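Aerobactin synthase IucA (Klebsiella pneumoniae subsp. pneumoniae, PDB 5JM7) probably catalyses an ATP-dependent condensation of citrate with N6-acetyl-N6-hydroxylysine during assembly of the siderophore aerobactin, as a member of the IucA/IucC synthetase family. Local coordinates at residues 206-211 / 271-276; 182-187 / 222-227; 140-145 / 260-265; 323-328 / 442-447. One frame throughout, in Å; residues are numbered along the deposited sequence. Where two conformers were deposited one is given.

Interaction 1: 206-211 / 271-276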
loop_
_atom_site.group_PDB
_atom_site.type_symbol
_atom_site.label_atom_id
_atom_site.label_comp_id
_atom_site.label_asym_id
_atom_site.label_seq_id
_atom_site.Cartn_x
_atom_site.Cartn_y
_atom_site.Cartn_z
ATOM N N ALA A 206 -23.731 -3.701 -8.845
ATOM C CA ALA A 206 -23.826 -2.261 -9.084
ATOM C C ALA A 206 -23.297 -1.452 -7.895
ATOM O O ALA A 206 -22.617 -0.436 -8.086
ATOM C CB ALA A 206 -25.274 -1.887 -9.393
ATOM N N ALA A 207 -23.572 -1.901 -6.663
ATOM C CA ALA A 207 -23.046 -1.208 -5.490
ATOM C C ALA A 207 -21.519 -1.172 -5.486
ATOM O O ALA A 207 -20.920 -0.127 -5.202
ATOM C CB ALA A 207 -23.568 -1.863 -4.213
ATOM N N GLU A 208 -20.868 -2.289 -5.830
ATOM C CA GLU A 208 -19.408 -2.318 -5.836
ATOM C C GLU A 208 -18.823 -1.496 -6.977
ATOM O O GLU A 208 -17.804 -0.826 -6.796
ATOM C CB GLU A 208 -18.902 -3.755 -5.923
ATOM C CG GLU A 208 -19.146 -4.588 -4.696
ATOM C CD GLU A 208 -18.655 -6.032 -4.837
ATOM O OE1 GLU A 208 -18.244 -6.466 -5.952
ATOM O OE2 GLU A 208 -18.711 -6.744 -3.814
ATOM N N ASN A 209 -19.428 -1.537 -8.166
ATOM C CA ASN A 209 -18.760 -0.989 -9.345
ATOM C C ASN A 209 -19.299 0.354 -9.840
ATOM O O ASN A 209 -18.571 1.068 -10.540
ATOM C CB ASN A 209 -18.814 -2.001 -10.493
ATOM C CG ASN A 209 -18.029 -3.240 -10.170
ATOM O OD1 ASN A 209 -16.806 -3.194 -10.087
ATOM N ND2 ASN A 209 -18.724 -4.361 -9.976
ATOM N N ALA A 210 -20.534 0.720 -9.513
ATOM C CA ALA A 210 -21.013 2.062 -9.848
ATOM C C ALA A 210 -21.992 2.538 -8.786
ATOM O O ALA A 210 -23.176 2.746 -9.086
ATOM C CB ALA A 210 -21.681 2.066 -11.228
ATOM N N PRO A 211 -21.551 2.693 -7.536
ATOM C CA PRO A 211 -22.493 3.089 -6.475
ATOM C C PRO A 211 -23.256 4.371 -6.771
ATOM O O PRO A 211 -24.392 4.532 -6.301
ATOM C CB PRO A 211 -21.586 3.238 -5.245
ATOM C CG PRO A 211 -20.193 3.482 -5.822
ATOM C CD PRO A 211 -20.164 2.623 -7.048
ATOM N N ALA A 271 -10.227 -4.966 -10.381
ATOM C CA ALA A 271 -9.501 -5.409 -9.204
ATOM C C ALA A 271 -10.307 -5.281 -7.919
ATOM O O ALA A 271 -10.013 -6.002 -6.957
ATOM C CB ALA A 271 -8.193 -4.641 -9.085
ATOM N N THR A 272 -11.312 -4.385 -7.871
ATOM C CA THR A 272 -12.109 -4.181 -6.661
ATOM C C THR A 272 -13.478 -4.865 -6.707
ATOM O O THR A 272 -14.214 -4.806 -5.712
ATOM C CB THR A 272 -12.292 -2.676 -6.371
ATOM O OG1 THR A 272 -12.897 -2.026 -7.490
ATOM C CG2 THR A 272 -10.949 -2.006 -6.051
ATOM N N SER A 273 -13.836 -5.525 -7.806
ATOM C CA SER A 273 -15.120 -6.209 -7.896
ATOM C C SER A 273 -14.994 -7.668 -7.434
ATOM O O SER A 273 -14.035 -8.370 -7.792
ATOM C CB SER A 273 -15.648 -6.152 -9.329
ATOM O OG SER A 273 -16.910 -6.788 -9.404
ATOM N N ARG A 274 -15.963 -8.127 -6.634
ATOM C CA ARG A 274 -15.990 -9.545 -6.284
ATOM C C ARG A 274 -16.337 -10.436 -7.476
ATOM O O ARG A 274 -16.152 -11.658 -7.405
ATOM C CB ARG A 274 -16.974 -9.799 -5.134
ATOM C CG ARG A 274 -16.471 -9.325 -3.790
ATOM C CD ARG A 274 -17.445 -9.655 -2.656
ATOM N NE ARG A 274 -16.910 -9.255 -1.354
ATOM C CZ ARG A 274 -16.951 -8.009 -0.883
ATOM N NH1 ARG A 274 -17.503 -7.044 -1.614
ATOM N NH2 ARG A 274 -16.446 -7.716 0.314
ATOM N N ASP A 275 -16.798 -9.850 -8.580
ATOM C CA ASP A 275 -17.149 -10.601 -9.770
ATOM C C ASP A 275 -16.378 -10.079 -10.973
ATOM O O ASP A 275 -16.196 -8.860 -11.130
ATOM C CB ASP A 275 -18.649 -10.510 -10.016
ATOM C CG ASP A 275 -19.443 -11.433 -9.106
ATOM O OD1 ASP A 275 -18.879 -12.485 -8.668
ATOM O OD2 ASP A 275 -20.612 -11.109 -8.821
ATOM N N MET A 276 -15.900 -11.008 -11.794
ATOM C CA MET A 276 -15.504 -10.696 -13.153
ATOM C C MET A 276 -16.753 -10.802 -14.001
ATOM O O MET A 276 -17.796 -11.246 -13.525
ATOM C CB MET A 276 -14.394 -11.632 -13.628
ATOM C CG MET A 276 -13.151 -11.498 -12.781
ATOM S SD MET A 276 -11.739 -12.501 -13.269
ATOM C CE MET A 276 -11.310 -11.586 -14.734
HETATM O O HOH W 1 -15.368 -2.376 -7.950
#
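Glu208 and Arg274 send their side chains across each other at about a right angle, and the Glu208 carboxylate is gripped by two different groups of the arginine. Its OE1 takes the backbone N-H of Arg274 at 2.9 Å between OE1 and N, a nearly straight bond (166°) on the syn side but tilted well out of the carboxylate plane. Its OE2 makes the salt bridge to Arg274 NH1. Glu208 OE2 and CD lie at the edge of the guanidinium, in its plane, but the carboxylate is turned 39° against it, so NH1 meets OE2 from above the carboxylate plane. One residue along, the Asn209 amide meets Ser273: ND2 gives a straight bond in its own plane to OG, 3.1 Å from ND2 to OG. With OG anti to the backbone N of Ser273 (chi1 -179°), the hydroxyl also donates to Asp275 O, 2.8 Å from OG, on an in-plane lone pair. Water 1 joins Asn209 OD1, Glu208 O and Thr272 OG1. Arg274 packs on Pro211 of the second subunit, placing the salt bridge beside a subunit interface. The C-terminal turn of helix 198-209 thus packs on the loop leading into strand 275-279, within the IucA/IucC-family region.

Interaction 2: 182-187 / 222-227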
loop_
_atom_site.group_PDB
_atom_site.type_symbol
_atom_site.label_atom_id
_atom_site.label_comp_id
_atom_site.label_asym_id
_atom_site.label_seq_id
_atom_site.Cartn_x
_atom_site.Cartn_y
_atom_site.Cartn_z
ATOM N N PHE A 182 -27.751 0.233 -17.874
ATOM C CA PHE A 182 -29.170 0.507 -18.061
ATOM C C PHE A 182 -29.892 0.358 -16.728
ATOM O O PHE A 182 -29.550 -0.517 -15.931
ATOM C CB PHE A 182 -29.832 -0.466 -19.054
ATOM C CG PHE A 182 -29.384 -0.336 -20.469
ATOM C CD1 PHE A 182 -28.629 0.745 -20.883
ATOM C CD2 PHE A 182 -29.774 -1.281 -21.404
ATOM C CE1 PHE A 182 -28.240 0.870 -22.197
ATOM C CE2 PHE A 182 -29.401 -1.172 -22.715
ATOM C CZ PHE A 182 -28.628 -0.080 -23.115
ATOM N N ALA A 183 -30.903 1.190 -16.500
ATOM C CA ALA A 183 -31.948 0.874 -15.539
ATOM C C ALA A 183 -33.047 0.131 -16.289
ATOM O O ALA A 183 -33.612 0.670 -17.241
ATOM C CB ALA A 183 -32.504 2.137 -14.880
ATOM N N VAL A 184 -33.341 -1.102 -15.877
ATOM C CA VAL A 184 -34.210 -1.994 -16.643
ATOM C C VAL A 184 -35.344 -2.485 -15.760
ATOM O O VAL A 184 -35.105 -2.967 -14.649
ATOM C CB VAL A 184 -33.445 -3.207 -17.201
ATOM C CG1 VAL A 184 -34.385 -4.065 -18.034
ATOM C CG2 VAL A 184 -32.248 -2.768 -18.006
ATOM N N ASN A 185 -36.566 -2.427 -16.274
ATOM C CA ASN A 185 -37.695 -2.974 -15.538
ATOM C C ASN A 185 -37.503 -4.473 -15.319
ATOM O O ASN A 185 -37.100 -5.206 -16.227
ATOM C CB ASN A 185 -38.999 -2.677 -16.283
ATOM C CG ASN A 185 -40.253 -3.005 -15.462
ATOM O OD1 ASN A 185 -40.322 -3.989 -14.731
ATOM N ND2 ASN A 185 -41.222 -2.111 -15.527
ATOM N N LYS A 186 -37.779 -4.906 -14.085
ATOM C CA LYS A 186 -37.663 -6.301 -13.664
ATOM C C LYS A 186 -38.347 -7.282 -14.624
ATOM O O LYS A 186 -37.932 -8.448 -14.724
ATOM C CB LYS A 186 -38.250 -6.399 -12.252
ATOM C CG LYS A 186 -38.285 -7.754 -11.618
ATOM C CD LYS A 186 -38.913 -7.638 -10.228
ATOM C CE LYS A 186 -40.407 -7.452 -10.302
ATOM N NZ LYS A 186 -41.012 -7.399 -8.943
ATOM N N THR A 187 -39.394 -6.845 -15.338
ATOM C CA THR A 187 -40.039 -7.752 -16.287
ATOM C C THR A 187 -39.113 -8.099 -17.446
ATOM O O THR A 187 -39.218 -9.194 -18.010
ATOM C CB THR A 187 -41.335 -7.148 -16.845
ATOM O OG1 THR A 187 -41.032 -5.954 -17.581
ATOM C CG2 THR A 187 -42.337 -6.810 -15.721
ATOM N N TRP A 222 -34.020 -2.321 -11.952
ATOM C CA TRP A 222 -32.733 -2.910 -11.588
ATOM C C TRP A 222 -31.626 -2.382 -12.499
ATOM O O TRP A 222 -31.869 -1.967 -13.639
ATOM C CB TRP A 222 -32.765 -4.441 -11.691
ATOM C CG TRP A 222 -33.771 -5.125 -10.799
ATOM C CD1 TRP A 222 -34.587 -4.533 -9.867
ATOM C CD2 TRP A 222 -34.090 -6.524 -10.787
ATOM N NE1 TRP A 222 -35.374 -5.485 -9.262
ATOM C CE2 TRP A 222 -35.094 -6.713 -9.806
ATOM C CE3 TRP A 222 -33.621 -7.632 -11.505
ATOM C CZ2 TRP A 222 -35.632 -7.964 -9.520
ATOM C CZ3 TRP A 222 -34.151 -8.887 -11.218
ATOM C CH2 TRP A 222 -35.148 -9.045 -10.234
ATOM N N LEU A 223 -30.396 -2.411 -11.986
ATOM C CA LEU A 223 -29.224 -1.950 -12.722
ATOM C C LEU A 223 -28.611 -3.110 -13.508
ATOM O O LEU A 223 -28.423 -4.204 -12.968
ATOM C CB LEU A 223 -28.202 -1.331 -11.766
ATOM C CG LEU A 223 -28.703 -0.020 -11.134
ATOM C CD1 LEU A 223 -27.777 0.491 -10.015
ATOM C CD2 LEU A 223 -28.821 1.036 -12.197
ATOM N N PHE A 224 -28.321 -2.872 -14.784
ATOM C CA PHE A 224 -27.950 -3.931 -15.724
ATOM C C PHE A 224 -26.665 -3.495 -16.407
ATOM O O PHE A 224 -26.667 -2.471 -17.122
ATOM C CB PHE A 224 -29.063 -4.165 -16.748
ATOM C CG PHE A 224 -28.825 -5.342 -17.676
ATOM C CD1 PHE A 224 -29.216 -6.620 -17.306
ATOM C CD2 PHE A 224 -28.216 -5.165 -18.907
ATOM C CE1 PHE A 224 -29.007 -7.697 -18.154
ATOM C CE2 PHE A 224 -27.985 -6.252 -19.750
ATOM C CZ PHE A 224 -28.384 -7.511 -19.376
ATOM N N PRO A 225 -25.556 -4.206 -16.202
ATOM C CA PRO A 225 -24.288 -3.804 -16.822
ATOM C C PRO A 225 -24.194 -4.249 -18.273
ATOM O O PRO A 225 -24.832 -5.211 -18.704
ATOM C CB PRO A 225 -23.244 -4.526 -15.967
ATOM C CG PRO A 225 -23.963 -5.760 -15.506
ATOM C CD PRO A 225 -25.402 -5.373 -15.317
ATOM N N LEU A 226 -23.355 -3.543 -19.025
ATOM C CA LEU A 226 -23.163 -3.803 -20.442
ATOM C C LEU A 226 -21.735 -3.450 -20.814
ATOM O O LEU A 226 -21.142 -2.529 -20.244
ATOM C CB LEU A 226 -24.117 -2.986 -21.297
ATOM C CG LEU A 226 -25.603 -3.307 -21.259
ATOM C CD1 LEU A 226 -26.307 -2.137 -21.808
ATOM C CD2 LEU A 226 -25.896 -4.502 -22.133
ATOM N N HIS A 227 -21.181 -4.207 -21.756
ATOM C CA HIS A 227 -19.948 -3.792 -22.403
ATOM C C HIS A 227 -20.200 -2.462 -23.112
ATOM O O HIS A 227 -21.303 -2.228 -23.622
ATOM C CB HIS A 227 -19.482 -4.869 -23.394
ATOM C CG HIS A 227 -18.118 -4.624 -23.971
ATOM N ND1 HIS A 227 -17.907 -3.857 -25.099
ATOM C CD2 HIS A 227 -16.890 -5.027 -23.557
ATOM C CE1 HIS A 227 -16.609 -3.810 -25.356
ATOM N NE2 HIS A 227 -15.971 -4.513 -24.438
#
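Leu226 puts its CD1 methyl squarely over the ring of Phe182, 3.3 Å from CD1 to the ring centroid and only 12° off the normal, a centred CH-pi contact. At the other end of the pairing, Lys186 lays its aliphatic chain over one face of Trp222. Here CG of Lys186 sits 3.8 Å from the centroid of the six-membered ring of Trp222, shifted toward the rim, with CD also close to CZ2. Between them, Val184 CG2 packs against Phe224 CB at 3.7 Å. The first torsion of Lys186 turns CG away from its own backbone N (chi1 178°), carrying the methylenes over the indole before the chain bends at chi3.

Antiparallel pairing of 182-184 with 222-224 holds the strands, and Lys186 and Leu226 make their contacts just beyond it. Phe182 with Phe224 and Val184 with Trp222 are hydrogen-bonded pairs; Ala183 with Leu223 is the non-hydrogen-bonded pair between them. The Val184 N to Trp222 O bond is 2.8 Å long, and Trp222 N returns a bond of 3.0 Å to Val184 O. Further out, strand 249-255 flanks strand 177-185, and helix 198-209 packs on Trp222 and Leu223. Phe224 meets Phe346, while Trp222 NE1 donates to Asp219 O.

Chemically, the pairing combines reciprocal main-chain bonds with apolar contacts: the buried peptide groups of both hydrogen-bonded pairs are satisfied across the strands, while methyl and methylene hydrogens meet two aromatic faces.

Interaction 3: 140-145 / 260-265. With SO4 (sulfate ion), chain B.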
loop_
_atom_site.group_PDB
_atom_site.type_symbol
_atom_site.label_atom_id
_atom_site.label_comp_id
_atom_site.label_asym_id
_atom_site.label_seq_id
_atom_site.Cartn_x
_atom_site.Cartn_y
_atom_site.Cartn_z
ATOM N N GLU A 140 -1.764 -7.396 -15.210
ATOM C CA GLU A 140 -0.590 -7.263 -16.072
ATOM C C GLU A 140 -0.397 -8.493 -16.980
ATOM O O GLU A 140 -0.117 -8.350 -18.181
ATOM C CB GLU A 140 0.640 -7.042 -15.191
ATOM C CG GLU A 140 0.585 -5.740 -14.461
ATOM C CD GLU A 140 1.605 -5.636 -13.353
ATOM O OE1 GLU A 140 2.132 -6.673 -12.910
ATOM O OE2 GLU A 140 1.885 -4.489 -12.924
ATOM N N ALA A 141 -0.542 -9.715 -16.428
ATOM C CA ALA A 141 -0.379 -10.928 -17.243
ATOM C C ALA A 141 -1.463 -11.039 -18.317
ATOM O O ALA A 141 -1.170 -11.420 -19.454
ATOM C CB ALA A 141 -0.373 -12.187 -16.364
ATOM N N GLU A 142 -2.720 -10.705 -17.980
ATOM C CA GLU A 142 -3.810 -10.775 -18.959
ATOM C C GLU A 142 -3.549 -9.873 -20.168
ATOM O O GLU A 142 -3.901 -10.220 -21.305
ATOM C CB GLU A 142 -5.142 -10.388 -18.300
ATOM C CG GLU A 142 -5.655 -11.410 -17.333
ATOM C CD GLU A 142 -5.843 -12.767 -17.997
ATOM O OE1 GLU A 142 -6.356 -12.792 -19.150
ATOM O OE2 GLU A 142 -5.454 -13.795 -17.390
ATOM N N GLN A 143 -2.960 -8.724 -19.943
ATOM C CA GLN A 143 -2.718 -7.789 -21.010
ATOM C C GLN A 143 -1.358 -7.832 -21.639
ATOM O O GLN A 143 -1.046 -6.992 -22.433
ATOM C CB GLN A 143 -3.037 -6.379 -20.561
ATOM C CG GLN A 143 -4.412 -6.238 -19.984
ATOM C CD GLN A 143 -4.805 -4.813 -19.810
ATOM O OE1 GLN A 143 -5.881 -4.440 -20.159
ATOM N NE2 GLN A 143 -3.940 -4.024 -19.265
ATOM N N ALA A 144 -0.546 -8.800 -21.265
ATOM C CA ALA A 144 0.781 -8.943 -21.843
ATOM C C ALA A 144 0.773 -9.784 -23.107
ATOM O O ALA A 144 1.831 -9.953 -23.723
ATOM C CB ALA A 144 1.739 -9.559 -20.826
ATOM N N LEU A 145 -0.397 -10.283 -23.512
ATOM C CA LEU A 145 -0.537 -11.241 -24.608
ATOM C C LEU A 145 -0.694 -10.501 -25.930
ATOM O O LEU A 145 -1.728 -9.869 -26.173
ATOM C CB LEU A 145 -1.744 -12.146 -24.363
ATOM C CG LEU A 145 -1.986 -13.182 -25.462
ATOM C CD1 LEU A 145 -0.834 -14.181 -25.499
ATOM C CD2 LEU A 145 -3.319 -13.895 -25.275
ATOM N N LEU A 260 -10.709 -3.821 -17.164
ATOM C CA LEU A 260 -9.780 -3.992 -18.269
ATOM C C LEU A 260 -10.028 -5.317 -18.982
ATOM O O LEU A 260 -10.267 -6.349 -18.332
ATOM C CB LEU A 260 -8.331 -3.890 -17.789
ATOM C CG LEU A 260 -7.798 -4.750 -16.647
ATOM C CD1 LEU A 260 -7.400 -6.151 -17.124
ATOM C CD2 LEU A 260 -6.638 -4.050 -15.936
ATOM N N PRO A 261 -10.011 -5.315 -20.313
ATOM C CA PRO A 261 -10.202 -6.568 -21.051
ATOM C C PRO A 261 -9.050 -7.529 -20.804
ATOM O O PRO A 261 -7.888 -7.128 -20.694
ATOM C CB PRO A 261 -10.266 -6.111 -22.508
ATOM C CG PRO A 261 -9.506 -4.833 -22.534
ATOM C CD PRO A 261 -9.714 -4.176 -21.200
ATOM N N THR A 262 -9.395 -8.813 -20.680
ATOM C CA THR A 262 -8.447 -9.895 -20.466
ATOM C C THR A 262 -8.144 -10.547 -21.813
ATOM O O THR A 262 -8.533 -10.033 -22.865
ATOM C CB THR A 262 -9.004 -10.903 -19.471
ATOM O OG1 THR A 262 -10.167 -11.529 -20.025
ATOM C CG2 THR A 262 -9.390 -10.197 -18.197
ATOM N N THR A 263 -7.425 -11.682 -21.791
ATOM C CA THR A 263 -7.061 -12.368 -23.034
ATOM C C THR A 263 -8.273 -12.661 -23.906
ATOM O O THR A 263 -8.166 -12.667 -25.136
ATOM C CB THR A 263 -6.297 -13.682 -22.736
ATOM O OG1 THR A 263 -7.055 -14.497 -21.827
ATOM C CG2 THR A 263 -4.913 -13.420 -22.139
ATOM N N SER A 264 -9.432 -12.880 -23.292
ATOM C CA SER A 264 -10.640 -13.212 -24.043
ATOM C C SER A 264 -11.279 -11.984 -24.705
ATOM O O SER A 264 -12.004 -12.130 -25.705
ATOM C CB SER A 264 -11.638 -13.886 -23.100
ATOM O OG SER A 264 -12.870 -14.158 -23.731
ATOM N N SER A 265 -11.068 -10.790 -24.140
ATOM C CA SER A 265 -11.608 -9.535 -24.668
ATOM C C SER A 265 -13.106 -9.359 -24.382
ATOM O O SER A 265 -13.555 -8.249 -24.068
ATOM C CB SER A 265 -11.324 -9.415 -26.164
ATOM O OG SER A 265 -11.938 -8.260 -26.688
HETATM S S SO4 B . -13.028 -16.589 -21.274
HETATM O O1 SO4 B . -12.150 -17.518 -21.936
HETATM O O2 SO4 B . -13.880 -17.285 -20.377
HETATM O O3 SO4 B . -12.228 -15.679 -20.510
HETATM O O4 SO4 B . -13.813 -15.878 -22.247
#
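Glu142 turns its carboxylate onto Thr263, where one oxygen, OE1, accepts two bonds from the same residue. The backbone N of Thr263 approaches OE1 nearly along the C-O axis, with 3.1 Å between N and OE1 and an N-H...O angle of 175°. The hydroxyl OG1 of Thr263 donates to the syn lone pair of OE1, the OG1 to OE1 distance being 3.2 Å. A bend at chi2 (-58°) in Glu142 folds the carboxylate back beside Thr262, whose side chain runs alongside in the same direction and brings CB to 3.3 Å from Glu142 OE1. The end of helix 138-142 thereby meets the end of strand 258-261 and the turn after it.

This is the close part of the contact, and it has an apolar flank: Leu145 CD2 meets Thr263 CG2 at 3.5 Å, the two side chains crossing at about a right angle. Strand 360-363 backs it, through Val363 against both Glu142 and Thr263. On the other flank, Gln143 lies obliquely against Leu260.

The partly exposed side is the type I turn from Thr262 to Ser265, closed by Ser265 N to Thr262 O at 2.9 Å. There Ser264 makes no contact with 140-145, and its OG donates to O4 of a sulfate, at a very short 2.5 Å from OG. Arg349, Ser267 and Lys278 also bind the ion, which probably came from the crystallisation liquor.

With OE1 committed to Thr263 and OE2 in a salt bridge to Arg446, both oxygens of the buried Glu142 carboxylate are satisfied, which would probably stabilise its ionised form.

Interaction 4: 323-328 / 442-447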
loop_
_atom_site.group_PDB
_atom_site.type_symbol
_atom_site.label_atom_id
_atom_site.label_comp_id
_atom_site.label_asym_id
_atom_site.label_seq_id
_atom_site.Cartn_x
_atom_site.Cartn_y
_atom_site.Cartn_z
ATOM N N ARG A 323 -8.230 -24.476 -7.638
ATOM C CA ARG A 323 -9.465 -23.707 -7.543
ATOM C C ARG A 323 -10.075 -23.536 -8.926
ATOM O O ARG A 323 -9.359 -23.368 -9.918
ATOM C CB ARG A 323 -9.218 -22.310 -6.910
ATOM C CG ARG A 323 -8.729 -22.366 -5.471
ATOM C CD ARG A 323 -9.874 -22.716 -4.547
ATOM N NE ARG A 323 -10.631 -21.522 -4.173
ATOM C CZ ARG A 323 -11.908 -21.527 -3.816
ATOM N NH1 ARG A 323 -12.589 -22.671 -3.802
ATOM N NH2 ARG A 323 -12.497 -20.384 -3.484
ATOM N N VAL A 324 -11.401 -23.579 -8.978
ATOM C CA VAL A 324 -12.175 -23.225 -10.161
ATOM C C VAL A 324 -12.878 -21.895 -9.898
ATOM O O VAL A 324 -13.559 -21.739 -8.873
ATOM C CB VAL A 324 -13.197 -24.320 -10.525
ATOM C CG1 VAL A 324 -14.140 -23.817 -11.629
ATOM C CG2 VAL A 324 -12.465 -25.555 -11.017
ATOM N N MET A 325 -12.700 -20.932 -10.812
ATOM C CA MET A 325 -13.497 -19.701 -10.825
ATOM C C MET A 325 -14.885 -20.026 -11.365
ATOM O O MET A 325 -15.096 -20.096 -12.584
ATOM C CB MET A 325 -12.840 -18.615 -11.667
ATOM C CG MET A 325 -11.627 -17.980 -11.050
ATOM S SD MET A 325 -10.900 -16.851 -12.225
ATOM C CE MET A 325 -9.599 -16.162 -11.207
ATOM N N GLN A 326 -15.846 -20.193 -10.455
ATOM C CA GLN A 326 -17.197 -20.573 -10.854
ATOM C C GLN A 326 -17.903 -19.414 -11.565
ATOM O O GLN A 326 -17.673 -18.232 -11.271
ATOM C CB GLN A 326 -18.022 -21.007 -9.642
ATOM C CG GLN A 326 -17.559 -22.247 -8.907
ATOM C CD GLN A 326 -17.490 -23.494 -9.804
ATOM O OE1 GLN A 326 -18.240 -23.620 -10.795
ATOM N NE2 GLN A 326 -16.685 -24.475 -9.381
ATOM N N GLU A 327 -18.743 -19.761 -12.535
ATOM C CA GLU A 327 -19.602 -18.815 -13.243
ATOM C C GLU A 327 -21.027 -19.092 -12.761
ATOM O O GLU A 327 -21.807 -19.782 -13.424
ATOM C CB GLU A 327 -19.458 -19.009 -14.723
ATOM C CG GLU A 327 -18.036 -18.769 -15.190
ATOM C CD GLU A 327 -17.794 -19.157 -16.645
ATOM O OE1 GLU A 327 -18.722 -19.681 -17.301
ATOM O OE2 GLU A 327 -16.637 -19.030 -17.102
ATOM N N ASP A 328 -21.354 -18.571 -11.573
ATOM C CA ASP A 328 -22.574 -18.922 -10.859
ATOM C C ASP A 328 -23.649 -17.836 -10.945
ATOM O O ASP A 328 -24.521 -17.755 -10.071
ATOM C CB ASP A 328 -22.243 -19.249 -9.404
ATOM C CG ASP A 328 -21.616 -18.073 -8.654
ATOM O OD1 ASP A 328 -21.570 -16.919 -9.171
ATOM O OD2 ASP A 328 -21.162 -18.310 -7.524
ATOM N N GLY A 442 0.034 -23.202 -7.007
ATOM C CA GLY A 442 -1.380 -23.505 -7.121
ATOM C C GLY A 442 -1.868 -23.325 -8.543
ATOM O O GLY A 442 -1.176 -22.773 -9.412
ATOM N N LEU A 443 -3.102 -23.765 -8.750
ATOM C CA LEU A 443 -3.784 -23.645 -10.026
ATOM C C LEU A 443 -5.149 -22.999 -9.832
ATOM O O LEU A 443 -5.894 -23.356 -8.915
ATOM C CB LEU A 443 -3.977 -25.030 -10.685
ATOM C CG LEU A 443 -4.840 -25.035 -11.952
ATOM C CD1 LEU A 443 -4.188 -24.254 -13.112
ATOM C CD2 LEU A 443 -5.202 -26.451 -12.380
ATOM N N ILE A 444 -5.500 -22.082 -10.723
ATOM C CA ILE A 444 -6.874 -21.603 -10.837
ATOM C C ILE A 444 -7.327 -21.857 -12.269
ATOM O O ILE A 444 -6.672 -21.408 -13.223
ATOM C CB ILE A 444 -7.007 -20.118 -10.469
ATOM C CG1 ILE A 444 -6.670 -19.899 -8.991
ATOM C CG2 ILE A 444 -8.425 -19.645 -10.717
ATOM C CD1 ILE A 444 -6.531 -18.450 -8.590
ATOM N N TYR A 445 -8.428 -22.593 -12.426
ATOM C CA TYR A 445 -9.007 -22.831 -13.742
ATOM C C TYR A 445 -10.162 -21.854 -13.963
ATOM O O TYR A 445 -10.928 -21.568 -13.034
ATOM C CB TYR A 445 -9.501 -24.274 -13.860
ATOM C CG TYR A 445 -10.095 -24.587 -15.209
ATOM C CD1 TYR A 445 -9.279 -24.914 -16.297
ATOM C CD2 TYR A 445 -11.462 -24.515 -15.415
ATOM C CE1 TYR A 445 -9.832 -25.189 -17.554
ATOM C CE2 TYR A 445 -12.016 -24.763 -16.653
ATOM C CZ TYR A 445 -11.207 -25.101 -17.721
ATOM O OH TYR A 445 -11.805 -25.344 -18.945
ATOM N N ARG A 446 -10.267 -21.309 -15.176
ATOM C CA ARG A 446 -11.430 -20.502 -15.543
ATOM C C ARG A 446 -11.884 -20.880 -16.943
ATOM O O ARG A 446 -11.108 -21.392 -17.751
ATOM C CB ARG A 446 -11.168 -18.980 -15.539
ATOM C CG ARG A 446 -10.196 -18.602 -16.583
ATOM C CD ARG A 446 -9.942 -17.100 -16.748
ATOM N NE ARG A 446 -8.912 -16.968 -17.771
ATOM C CZ ARG A 446 -8.205 -15.873 -17.998
ATOM N NH1 ARG A 446 -8.391 -14.796 -17.249
ATOM N NH2 ARG A 446 -7.271 -15.884 -18.944
ATOM N N ASP A 447 -13.154 -20.574 -17.204
ATOM C CA ASP A 447 -13.935 -20.811 -18.417
ATOM C C ASP A 447 -14.700 -22.109 -18.238
ATOM O O ASP A 447 -14.378 -23.132 -18.852
ATOM C CB ASP A 447 -13.103 -20.855 -19.698
ATOM C CG ASP A 447 -13.971 -20.853 -20.940
ATOM O OD1 ASP A 447 -15.208 -20.755 -20.809
ATOM O OD2 ASP A 447 -13.429 -20.919 -22.053
HETATM O O HOH W 2 -14.702 -19.600 -14.932
#
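The backbones of 323-328 and 442-447 run side by side in the same sense, their end-to-end directions 14° apart. Arg323 pairs with Ile444 and Val324 with Tyr445 in parallel register. Arg323 bonds through both its N and its O, N to Leu443 O at 2.9 Å and O to Tyr445 N at 2.8 Å. Met325 N then meets Tyr445 O almost head-on, with a C=O...N angle of 179° and 2.9 Å between N and O. This parallel pair edges a mixed sheet: strand 322-324 is outermost within the chain, and strand 439-445 continues antiparallel to 431-436, so the IucA/IucC-family and FhuF-like sequence regions share one sheet.

Among the side chains, Met325 does most of the packing. Its first torsion (chi1 -73°) brings CG to 3.6 Å from Ile444 CG2, and the extended chain beyond carries CE to the same methyl and SD beside Arg446 CB. On the opposite sheet face, Val324 CG2 lies loosely against Tyr445 CB, 4.3 Å from it. Arg446 NH2 donates to Gln429 O. Past the paired residues, Glu327 OE2 lies 4.3 Å from Asp447 OD1, two like charges. Water 2 links Glu327 OE2 to the backbone N of Asp447, and Arg349 forms a salt bridge with Glu327 that probably eases the repulsion.

How the interactions relate
Helix 198-209, which carries one side of interaction 1, precedes strand 221-226 of interaction 2 in the chain and packs on it: the centres are 15 Å apart, and Ala206 CB touches Leu223 CD1 at 3.5 Å. Interaction 1 meets interaction 3 through Met276 CE and Thr262 CG2, 4.2 Å apart, and both reach the same sheet. A direct polar link joins interactions 3 and 4, whose centres are about 17 Å apart: Glu142 OE2 lies 3.1 Å from Arg446 NH1. The bound sulfate also touches on these two, held by Ser264 and about 4 Å from the side chain of Asp447, so it may mark an anion-binding pocket. Interaction 2 is remote from interaction 4, about 13 Å between nearest atoms.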